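Side-chain contacts in 70 kDa protein (Xanthomonas sp., PDB 4B2N), which cleaves rubber (polyisoprene) oxidatively as a processive c-type cytochrome oxygenase with two covalently attached hemes: residues I618-Q621 against Q622-S625; S631-Y634 against G635-N638; I467-S470 against E471-V475. All blocks are in the same frame, centred on the assembly; numbering follows the deposited sequence.

Contact 1: residues I618-Q621 against Q622-S625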
ATOM      1  N   ILE A 618     -12.925  11.039  17.620  1.00 23.14           N
ATOM      2  CA  ILE A 618     -13.243  11.759  16.384  1.00 20.78           C
ATOM      3  C   ILE A 618     -14.752  12.060  16.334  1.00 22.30           C
ATOM      4  O   ILE A 618     -15.550  11.152  16.475  1.00 22.22           O
ATOM      5  CB  ILE A 618     -12.772  10.962  15.164  1.00 19.77           C
ATOM      6  CG1 ILE A 618     -11.244  10.863  15.180  1.00 18.31           C
ATOM      7  CG2 ILE A 618     -13.297  11.647  13.916  1.00 20.46           C
ATOM      8  CD1 ILE A 618     -10.650  10.121  13.995  1.00 17.44           C
ATOM      9  N   THR A 619     -15.141  13.327  16.175  1.00 20.43           N
ATOM     10  CA  THR A 619     -16.559  13.746  16.296  1.00 20.50           C
ATOM     11  C   THR A 619     -17.327  13.570  15.005  1.00 20.68           C
ATOM     12  O   THR A 619     -16.729  13.382  13.977  1.00 20.29           O
ATOM     13  CB  THR A 619     -16.665  15.232  16.661  1.00 21.59           C
ATOM     14  OG1 THR A 619     -16.149  16.037  15.604  1.00 20.10           O
ATOM     15  CG2 THR A 619     -15.878  15.549  18.007  1.00 22.90           C
ATOM     16  N   ASP A 620     -18.653  13.700  15.051  1.00 22.59           N
ATOM     17  CA  ASP A 620     -19.426  13.434  13.863  1.00 21.70           C
ATOM     18  C   ASP A 620     -19.174  14.577  12.897  1.00 22.24           C
ATOM     19  O   ASP A 620     -19.268  14.357  11.727  1.00 21.15           O
ATOM     20  CB  ASP A 620     -20.910  13.304  14.181  1.00 22.79           C
ATOM     21  CG  ASP A 620     -21.229  12.056  15.019  1.00 23.27           C
ATOM     22  OD1 ASP A 620     -20.492  11.044  14.884  1.00 21.05           O
ATOM     23  OD2 ASP A 620     -22.203  12.107  15.816  1.00 23.78           O
ATOM     24  N   GLN A 621     -18.907  15.791  13.390  1.00 22.14           N
ATOM     25  CA  GLN A 621     -18.614  16.878  12.436  1.00 23.40           C
ATOM     26  C   GLN A 621     -17.262  16.636  11.718  1.00 21.73           C
ATOM     27  O   GLN A 621     -17.121  16.904  10.518  1.00 20.84           O
ATOM     28  CB  GLN A 621     -18.670  18.309  13.101  1.00 28.32           C
ATOM     29  CG  GLN A 621     -20.054  19.051  13.038  1.00 34.74           C
ATOM     30  CD  GLN A 621     -20.703  19.352  11.598  1.00 39.32           C
ATOM     31  OE1 GLN A 621     -20.016  19.736  10.615  1.00 39.46           O
ATOM     32  NE2 GLN A 621     -22.058  19.209  11.508  1.00 33.84           N
ATOM     33  N   GLN A 622     -16.295  16.089  12.438  1.00 18.20           N
ATOM     34  CA  GLN A 622     -15.010  15.740  11.798  1.00 18.39           C
ATOM     35  C   GLN A 622     -15.194  14.628  10.791  1.00 19.50           C
ATOM     36  O   GLN A 622     -14.553  14.639   9.706  1.00 20.04           O
ATOM     37  CB  GLN A 622     -13.953  15.364  12.865  1.00 19.52           C
ATOM     38  CG  GLN A 622     -13.504  16.565  13.714  1.00 20.10           C
ATOM     39  CD  GLN A 622     -12.936  16.165  15.095  1.00 22.10           C
ATOM     40  OE1 GLN A 622     -12.870  14.985  15.470  1.00 19.97           O
ATOM     41  NE2 GLN A 622     -12.498  17.179  15.857  1.00 22.18           N
ATOM     42  N   ILE A 623     -16.116  13.700  11.083  1.00 17.76           N
ATOM     43  CA  ILE A 623     -16.385  12.574  10.166  1.00 18.25           C
ATOM     44  C   ILE A 623     -16.871  13.197   8.845  1.00 19.86           C
ATOM     45  O   ILE A 623     -16.423  12.794   7.781  1.00 17.94           O
ATOM     46  CB  ILE A 623     -17.353  11.571  10.823  1.00 18.66           C
ATOM     47  CG1 ILE A 623     -16.600  10.838  11.905  1.00 17.80           C
ATOM     48  CG2 ILE A 623     -17.970  10.575   9.829  1.00 17.91           C
ATOM     49  CD1 ILE A 623     -17.540  10.063  12.788  1.00 17.85           C
ATOM     50  N   LYS A 624     -17.688  14.255   8.919  1.00 20.33           N
ATOM     51  CA  LYS A 624     -18.207  14.848   7.700  1.00 19.63           C
ATOM     52  C   LYS A 624     -17.085  15.370   6.849  1.00 19.66           C
ATOM     53  O   LYS A 624     -17.098  15.213   5.622  1.00 21.96           O
ATOM     54  CB  LYS A 624     -19.285  15.952   7.964  1.00 21.01           C
ATOM     55  CG  LYS A 624     -20.614  15.354   8.357  1.00 23.47           C
ATOM     56  CD  LYS A 624     -21.742  16.364   8.605  1.00 31.13           C
ATOM     57  CE  LYS A 624     -21.896  17.298   7.381  1.00 33.49           C
ATOM     58  NZ  LYS A 624     -23.137  18.155   7.532  1.00 42.62           N
ATOM     59  N   SER A 625     -16.083  15.940   7.465  1.00 18.29           N
ATOM     60  CA  SER A 625     -14.944  16.424   6.690  1.00 19.02           C
ATOM     61  C   SER A 625     -14.065  15.279   6.157  1.00 18.51           C
ATOM     62  O   SER A 625     -13.570  15.353   5.061  1.00 17.61           O
ATOM     63  CB  SER A 625     -14.138  17.332   7.598  1.00 20.02           C
ATOM     64  OG  SER A 625     -14.949  18.440   8.027  1.00 20.59           O
TER
HETATM   65  O   HOH W   1     -17.361  19.448   9.444  1.00 26.76           O
HETATM   66  O   HOH W   2     -24.682  19.458   9.918  1.00 32.27           O
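Thr-619 and Gln-622 grip each other reciprocally in a capping box that starts helix 620-626. In one direction OG1 of Thr-619, the N-cap residue, accepts from the backbone N of Gln-622 at 3.2 Å. In the other, OE1 of Gln-622 takes the backbone N-H of Thr-619 at 2.9 Å. This second bond is nearly straight at the hydrogen, 166°, but the donor sits well above the plane of the amide, 50° out of it. The threonine hydroxyl is placed for this by its first torsion (chi1 65°), which sets OG1 between backbone N and carbonyl carbon, facing the first turn. Gln-622, extended beyond CG, reaches back past Thr-619, so that OG1 also packs against its CD.

Backbone bonds take over behind the cap: Ile-623 N donates to Thr-619 O and Lys-624 N to Asp-620 O, whereas Ser-625 N to Gln-621 O is weak.

The apolar contact joins the two isoleucines: CG2 of Ile-618 lies 4.0 Å from CG1 of Ile-623. Both also touch Leu-220 of helix 218-226, which joins the cap to the neighbouring helix. Gln-622 and Ile-618 lean on helix 593-596 as well.

Polar side chains of the first turn have partners beyond it. Asp-620 forms a salt bridge with Lys-549, and both Gln-621 OE1 and Lys-624 NZ bond to Ser-581 OG. Gln-621 and Lys-624 run side by side, and one water accepts from Gln-621 NE2 and from Lys-624 NZ, 3.1 Å from each. Ser-625 OG is bonded to Phe-583 O. A second water lies among Gln-621 O, Gln-621 OE1 and Ser-625 OG, more acceptors than its two protons can serve at once, and is 2.8 Å from Gln-621 O.

Contact 2: residues S631-Y634 against G635-N638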
ATOM      1  N   SER A 631      -7.448  18.458  -0.918  1.00 19.86           N
ATOM      2  CA  SER A 631      -6.071  18.585  -1.454  1.00 20.54           C
ATOM      3  C   SER A 631      -5.124  19.538  -0.683  1.00 21.60           C
ATOM      4  O   SER A 631      -3.916  19.513  -0.893  1.00 24.37           O
ATOM      5  CB  SER A 631      -6.099  19.097  -2.913  1.00 21.62           C
ATOM      6  OG  SER A 631      -6.391  18.040  -3.757  1.00 25.41           O
ATOM      7  N   TYR A 632      -5.693  20.434   0.121  1.00 23.98           N
ATOM      8  CA  TYR A 632      -4.949  21.393   0.942  1.00 23.77           C
ATOM      9  C   TYR A 632      -4.341  20.833   2.252  1.00 22.71           C
ATOM     10  O   TYR A 632      -3.473  21.455   2.814  1.00 22.55           O
ATOM     11  CB  TYR A 632      -5.811  22.632   1.221  1.00 24.70           C
ATOM     12  CG  TYR A 632      -6.105  23.351  -0.037  1.00 25.78           C
ATOM     13  CD1 TYR A 632      -5.058  23.833  -0.806  1.00 27.15           C
ATOM     14  CD2 TYR A 632      -7.416  23.487  -0.523  1.00 26.01           C
ATOM     15  CE1 TYR A 632      -5.283  24.509  -1.977  1.00 27.96           C
ATOM     16  CE2 TYR A 632      -7.657  24.165  -1.721  1.00 28.60           C
ATOM     17  CZ  TYR A 632      -6.575  24.670  -2.436  1.00 29.86           C
ATOM     18  OH  TYR A 632      -6.731  25.322  -3.637  1.00 29.77           O
ATOM     19  N   LEU A 633      -4.730  19.651   2.690  1.00 20.40           N
ATOM     20  CA  LEU A 633      -4.093  19.107   3.877  1.00 23.06           C
ATOM     21  C   LEU A 633      -2.665  18.681   3.537  1.00 21.49           C
ATOM     22  O   LEU A 633      -2.319  18.469   2.354  1.00 22.52           O
ATOM     23  CB  LEU A 633      -4.915  17.955   4.525  1.00 19.14           C
ATOM     24  CG  LEU A 633      -6.395  18.305   4.792  1.00 20.80           C
ATOM     25  CD1 LEU A 633      -7.017  17.022   5.359  1.00 20.31           C
ATOM     26  CD2 LEU A 633      -6.615  19.475   5.737  1.00 20.86           C
ATOM     27  N   TYR A 634      -1.841  18.603   4.576  1.00 20.84           N
ATOM     28  CA  TYR A 634      -0.456  18.224   4.448  1.00 21.67           C
ATOM     29  C   TYR A 634      -0.345  16.901   3.666  1.00 20.47           C
ATOM     30  O   TYR A 634      -0.949  15.915   4.062  1.00 21.26           O
ATOM     31  CB  TYR A 634       0.117  18.034   5.867  1.00 23.52           C
ATOM     32  CG  TYR A 634       1.599  17.666   5.957  1.00 23.51           C
ATOM     33  CD1 TYR A 634       2.023  16.325   5.912  1.00 23.11           C
ATOM     34  CD2 TYR A 634       2.578  18.652   6.114  1.00 25.20           C
ATOM     35  CE1 TYR A 634       3.362  15.985   6.043  1.00 23.85           C
ATOM     36  CE2 TYR A 634       3.922  18.300   6.212  1.00 24.78           C
ATOM     37  CZ  TYR A 634       4.296  16.989   6.159  1.00 24.07           C
ATOM     38  OH  TYR A 634       5.617  16.667   6.273  1.00 26.12           O
ATOM     39  N   GLY A 635       0.433  16.903   2.581  1.00 18.28           N
ATOM     40  CA  GLY A 635       0.750  15.708   1.881  1.00 18.53           C
ATOM     41  C   GLY A 635      -0.293  15.400   0.837  1.00 19.59           C
ATOM     42  O   GLY A 635      -0.118  14.428   0.107  1.00 18.76           O
ATOM     43  N   ASN A 636      -1.382  16.192   0.773  1.00 18.39           N
ATOM     44  CA  ASN A 636      -2.562  15.836  -0.011  1.00 17.57           C
ATOM     45  C   ASN A 636      -2.600  16.563  -1.369  1.00 16.71           C
ATOM     46  O   ASN A 636      -3.595  16.432  -2.073  1.00 15.85           O
ATOM     47  CB  ASN A 636      -3.900  16.170   0.731  1.00 17.64           C
ATOM     48  CG  ASN A 636      -4.426  14.985   1.579  1.00 16.96           C
ATOM     49  OD1 ASN A 636      -3.712  13.985   1.835  1.00 17.98           O
ATOM     50  ND2 ASN A 636      -5.684  15.057   1.958  1.00 18.56           N
ATOM     51  N   ASP A 637      -1.550  17.294  -1.743  1.00 18.50           N
ATOM     52  CA  ASP A 637      -1.625  18.129  -2.969  1.00 19.73           C
ATOM     53  C   ASP A 637      -1.969  17.248  -4.176  1.00 18.93           C
ATOM     54  O   ASP A 637      -1.581  16.065  -4.230  1.00 18.29           O
ATOM     55  CB  ASP A 637      -0.283  18.877  -3.219  1.00 20.94           C
ATOM     56  CG  ASP A 637      -0.358  19.800  -4.406  1.00 24.05           C
ATOM     57  OD1 ASP A 637      -1.046  20.785  -4.253  1.00 27.47           O
ATOM     58  OD2 ASP A 637       0.248  19.547  -5.480  1.00 25.95           O
ATOM     59  N   ASN A 638      -2.682  17.828  -5.168  1.00 18.93           N
ATOM     60  CA  ASN A 638      -3.156  17.050  -6.284  1.00 18.96           C
ATOM     61  C   ASN A 638      -2.385  17.458  -7.533  1.00 18.60           C
ATOM     62  O   ASN A 638      -2.807  17.128  -8.624  1.00 19.06           O
ATOM     63  CB  ASN A 638      -4.676  17.239  -6.496  1.00 18.91           C
ATOM     64  CG  ASN A 638      -5.027  18.660  -6.903  1.00 19.76           C
ATOM     65  OD1 ASN A 638      -4.243  19.564  -6.652  1.00 21.04           O
ATOM     66  ND2 ASN A 638      -6.171  18.856  -7.538  1.00 19.23           N
TER
HETATM   67  O   HOH W   3      -3.351  21.075  -3.277  1.00 38.01           O
HETATM   68  O   HOH W   4      -1.218  13.417   3.009  1.00 19.14           O
HETATM   69  O   HOH W   5      -3.889  14.500   4.519  1.00 24.42           O
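A type II beta turn from Leu-633 to Asn-636 folds the loop between strand 629-630 and helix 649-660 back on itself. Its closing bond runs from Asn-636 N to Leu-633 O, 2.9 Å, with the donor 38° out of the carbonyl plane. Gly-635 occupies the third position with positive phi (88°), a conformation glycine readily adopts.

Beside this bond the side chain of Asn-636 points the same way as that of Leu-633. Its CB lies 3.2 Å from Leu-633 O, and its amide ND2 stands 3.9 Å from Leu-633 CB while donating to Asn-630 O. With CG of Tyr-634 anti to the backbone N (chi1 -178°), the start of the ring passes Gly-635 N and its OH bonds to His-282 O.

Farther from the turn the two arms meet through backbone and small side chains. Ser-631 CA and Asn-636 O make a CA-H...O contact of 3.3 Å, and Asp-637 CA approaches Ser-631 O likewise. A water donates to Ser-631 O, 2.9 Å away, and to Asp-637 OD1. Ser-631 OG packs against Asn-638 CB at 3.3 Å, and Asn-638 OD1 accepts from Lys-535. Asn-518 ND2 bonds to the carbonyls of Gly-635 and Asp-637, next to heme-binding His-517. Glycine with positive phi at the third position is common in type II turns; this one lies in the loop leading to His-641, an axial ligand of the second heme iron.

Contact 3: residues I467-S470 against E471-V475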
ATOM      1  N   ILE A 467      17.241  -7.147  26.720  1.00 20.70           N
ATOM      2  CA  ILE A 467      17.021  -5.709  26.768  1.00 20.94           C
ATOM      3  C   ILE A 467      18.376  -5.108  27.113  1.00 18.85           C
ATOM      4  O   ILE A 467      18.805  -4.153  26.452  1.00 18.18           O
ATOM      5  CB  ILE A 467      15.980  -5.350  27.867  1.00 24.95           C
ATOM      6  CG1 ILE A 467      14.563  -5.842  27.503  1.00 25.36           C
ATOM      7  CG2 ILE A 467      15.945  -3.833  28.133  1.00 25.38           C
ATOM      8  CD1 ILE A 467      14.053  -5.188  26.255  1.00 27.97           C
ATOM      9  N   VAL A 468      19.104  -5.694  28.067  1.00 17.83           N
ATOM     10  CA  VAL A 468      20.416  -5.132  28.453  1.00 18.22           C
ATOM     11  C   VAL A 468      21.360  -5.117  27.248  1.00 18.31           C
ATOM     12  O   VAL A 468      21.996  -4.070  26.943  1.00 17.78           O
ATOM     13  CB  VAL A 468      21.046  -5.916  29.635  1.00 18.54           C
ATOM     14  CG1 VAL A 468      22.536  -5.664  29.748  1.00 18.76           C
ATOM     15  CG2 VAL A 468      20.298  -5.562  30.911  1.00 19.06           C
ATOM     16  N   ALA A 469      21.392  -6.239  26.518  1.00 17.16           N
ATOM     17  CA  ALA A 469      22.313  -6.350  25.385  1.00 17.13           C
ATOM     18  C   ALA A 469      21.826  -5.433  24.246  1.00 16.95           C
ATOM     19  O   ALA A 469      22.626  -4.836  23.476  1.00 16.23           O
ATOM     20  CB  ALA A 469      22.387  -7.805  24.973  1.00 15.75           C
ATOM     21  N   SER A 470      20.507  -5.332  24.100  1.00 17.58           N
ATOM     22  CA  SER A 470      19.977  -4.419  23.099  1.00 17.41           C
ATOM     23  C   SER A 470      20.426  -2.977  23.380  1.00 19.03           C
ATOM     24  O   SER A 470      20.822  -2.242  22.464  1.00 18.68           O
ATOM     25  CB  SER A 470      18.472  -4.500  22.997  1.00 17.58           C
ATOM     26  OG  SER A 470      18.059  -3.713  21.869  1.00 18.73           O
ATOM     27  N   GLU A 471      20.397  -2.564  24.642  1.00 18.86           N
ATOM     28  CA  GLU A 471      20.956  -1.243  25.028  1.00 19.79           C
ATOM     29  C   GLU A 471      22.433  -1.106  24.714  1.00 18.73           C
ATOM     30  O   GLU A 471      22.890  -0.040  24.332  1.00 19.51           O
ATOM     31  CB  GLU A 471      20.606  -0.836  26.489  1.00 21.48           C
ATOM     32  CG  GLU A 471      21.288   0.458  27.003  1.00 22.77           C
ATOM     33  CD  GLU A 471      21.113   0.646  28.551  1.00 27.55           C
ATOM     34  OE1 GLU A 471      20.019   0.222  29.045  1.00 26.06           O
ATOM     35  OE2 GLU A 471      22.051   1.150  29.267  1.00 25.07           O
ATOM     36  N   LEU A 472      23.196  -2.161  24.898  1.00 17.15           N
ATOM     37  CA  LEU A 472      24.596  -2.116  24.632  1.00 17.86           C
ATOM     38  C   LEU A 472      24.779  -1.792  23.160  1.00 17.23           C
ATOM     39  O   LEU A 472      25.538  -0.896  22.768  1.00 17.47           O
ATOM     40  CB  LEU A 472      25.251  -3.496  25.044  1.00 17.29           C
ATOM     41  CG  LEU A 472      26.756  -3.718  24.662  1.00 19.93           C
ATOM     42  CD1 LEU A 472      27.373  -4.936  25.335  1.00 19.95           C
ATOM     43  CD2 LEU A 472      26.956  -3.814  23.145  1.00 19.94           C
ATOM     44  N   ARG A 473      24.080  -2.519  22.324  1.00 16.87           N
ATOM     45  CA  ARG A 473      24.295  -2.414  20.858  1.00 16.89           C
ATOM     46  C   ARG A 473      23.809  -1.097  20.251  1.00 15.79           C
ATOM     47  O   ARG A 473      24.328  -0.675  19.173  1.00 18.04           O
ATOM     48  CB  ARG A 473      23.551  -3.555  20.117  1.00 16.72           C
ATOM     49  CG  ARG A 473      24.228  -4.938  20.291  1.00 17.46           C
ATOM     50  CD  ARG A 473      23.440  -6.054  19.596  1.00 16.74           C
ATOM     51  NE  ARG A 473      22.017  -6.191  19.950  1.00 17.21           N
ATOM     52  CZ  ARG A 473      21.545  -7.115  20.792  1.00 17.55           C
ATOM     53  NH1 ARG A 473      22.399  -7.895  21.450  1.00 18.36           N
ATOM     54  NH2 ARG A 473      20.237  -7.266  20.969  1.00 16.47           N
ATOM     55  N   ARG A 474      22.767  -0.516  20.847  1.00 15.10           N
ATOM     56  CA  ARG A 474      22.234   0.812  20.335  1.00 16.33           C
ATOM     57  C   ARG A 474      23.308   1.891  20.111  1.00 15.64           C
ATOM     58  O   ARG A 474      23.279   2.689  19.125  1.00 14.94           O
ATOM     59  CB  ARG A 474      21.127   1.369  21.273  1.00 15.56           C
ATOM     60  CG  ARG A 474      19.852   0.555  21.217  1.00 15.32           C
ATOM     61  CD  ARG A 474      19.101   0.755  19.887  1.00 15.34           C
ATOM     62  NE  ARG A 474      17.739   0.270  20.108  1.00 15.71           N
ATOM     63  CZ  ARG A 474      16.755   0.401  19.255  1.00 16.79           C
ATOM     64  NH1 ARG A 474      16.982   0.952  18.081  1.00 14.76           N
ATOM     65  NH2 ARG A 474      15.536   0.012  19.632  1.00 17.45           N
ATOM     66  N   VAL A 475      24.270   1.971  21.038  1.00 16.11           N
ATOM     67  CA  VAL A 475      25.229   3.092  20.994  1.00 16.95           C
ATOM     68  C   VAL A 475      26.160   2.977  19.753  1.00 15.69           C
ATOM     69  O   VAL A 475      26.212   3.884  18.928  1.00 17.70           O
ATOM     70  CB  VAL A 475      26.013   3.185  22.330  1.00 18.10           C
ATOM     71  CG1 VAL A 475      27.013   4.321  22.243  1.00 18.01           C
ATOM     72  CG2 VAL A 475      25.068   3.418  23.507  1.00 20.21           C
TER
HETATM   73  O   HOH W   6      17.221  -1.308  22.319  1.00 18.71           O
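Ala-469 and Arg-473, one turn apart at the start of helix 467-481, meet through the long arginine side chain folded back over the helix backbone. Its chain bends at chi3 (-54°), which returns the guanidinium over the preceding turn. One face lies over Ala-469 O and Ser-470 CA, both offset toward the rim, and NH1 comes within 3.5 Å of Ala-469 CB. The guanidinium lies over this carbonyl; the hydrogen bond to Ala-469 O comes from Arg-473 N at 3.0 Å.

The guanidinium donors are used outside the turn: NH2 forms a salt bridge with Asp-263 OD2 and bonds to Ser-464 O, and NE has a long, weak ion pair with Glu-265. Ser-470 OG bonds to Asp-263 OD2 as well, so this carboxylate oxygen ties two residues of the helix to the same loop.

One residue on, CG of Arg-474, anti to its carbonyl carbon (chi1 -70°), lies 3.2 Å from Ser-470 O; the bend at chi2 then turns the rest of the chain. A water links the two residues, donating to Ser-470 OG at 2.6 Å and accepting from Arg-474 NE at 2.8 Å; it meets the guanidinium at its edge, in plane. Beyond it NH1 pairs with Glu-275 and bonds to Pro-259 O, while NH2 bonds to Ala-270 O. Several acceptors thus hold this largely buried charge.

The backbone is satisfied in the regular pattern: Glu-471 N donates to Ile-467 O at 2.9 Å, Leu-472 N to Val-468 O, and Arg-474 N to Ser-470 O. Leu-472 CB rests on Ala-469 O. These i to i+4 bonds are those of an alpha helix, here the first turns of helix 467-481, with two buried arginines tying it to residues between Pro-259 and Glu-275.

Overall arrangement
The three contacts are all local and follow one another along the chain in the order 3, 1, 2, with no two touching. Contact 2 is buried and lies nearest a heme-binding region, whereas contact 1 sits at the surface and contact 3 is partly buried at the periphery. The centres of contacts 1 and 2 are about 19 Å apart, their nearest atoms about 7 Å; the centre of contact 3 lies about 44 Å and 40 Å from theirs, respectively. Two are helix starts, but contact 1 relies on a side-chain cap and waters, contact 3 on arginines paired with outside carboxylates. Contact 2 has no helix and depends on a turn, backbone contacts and buried amides.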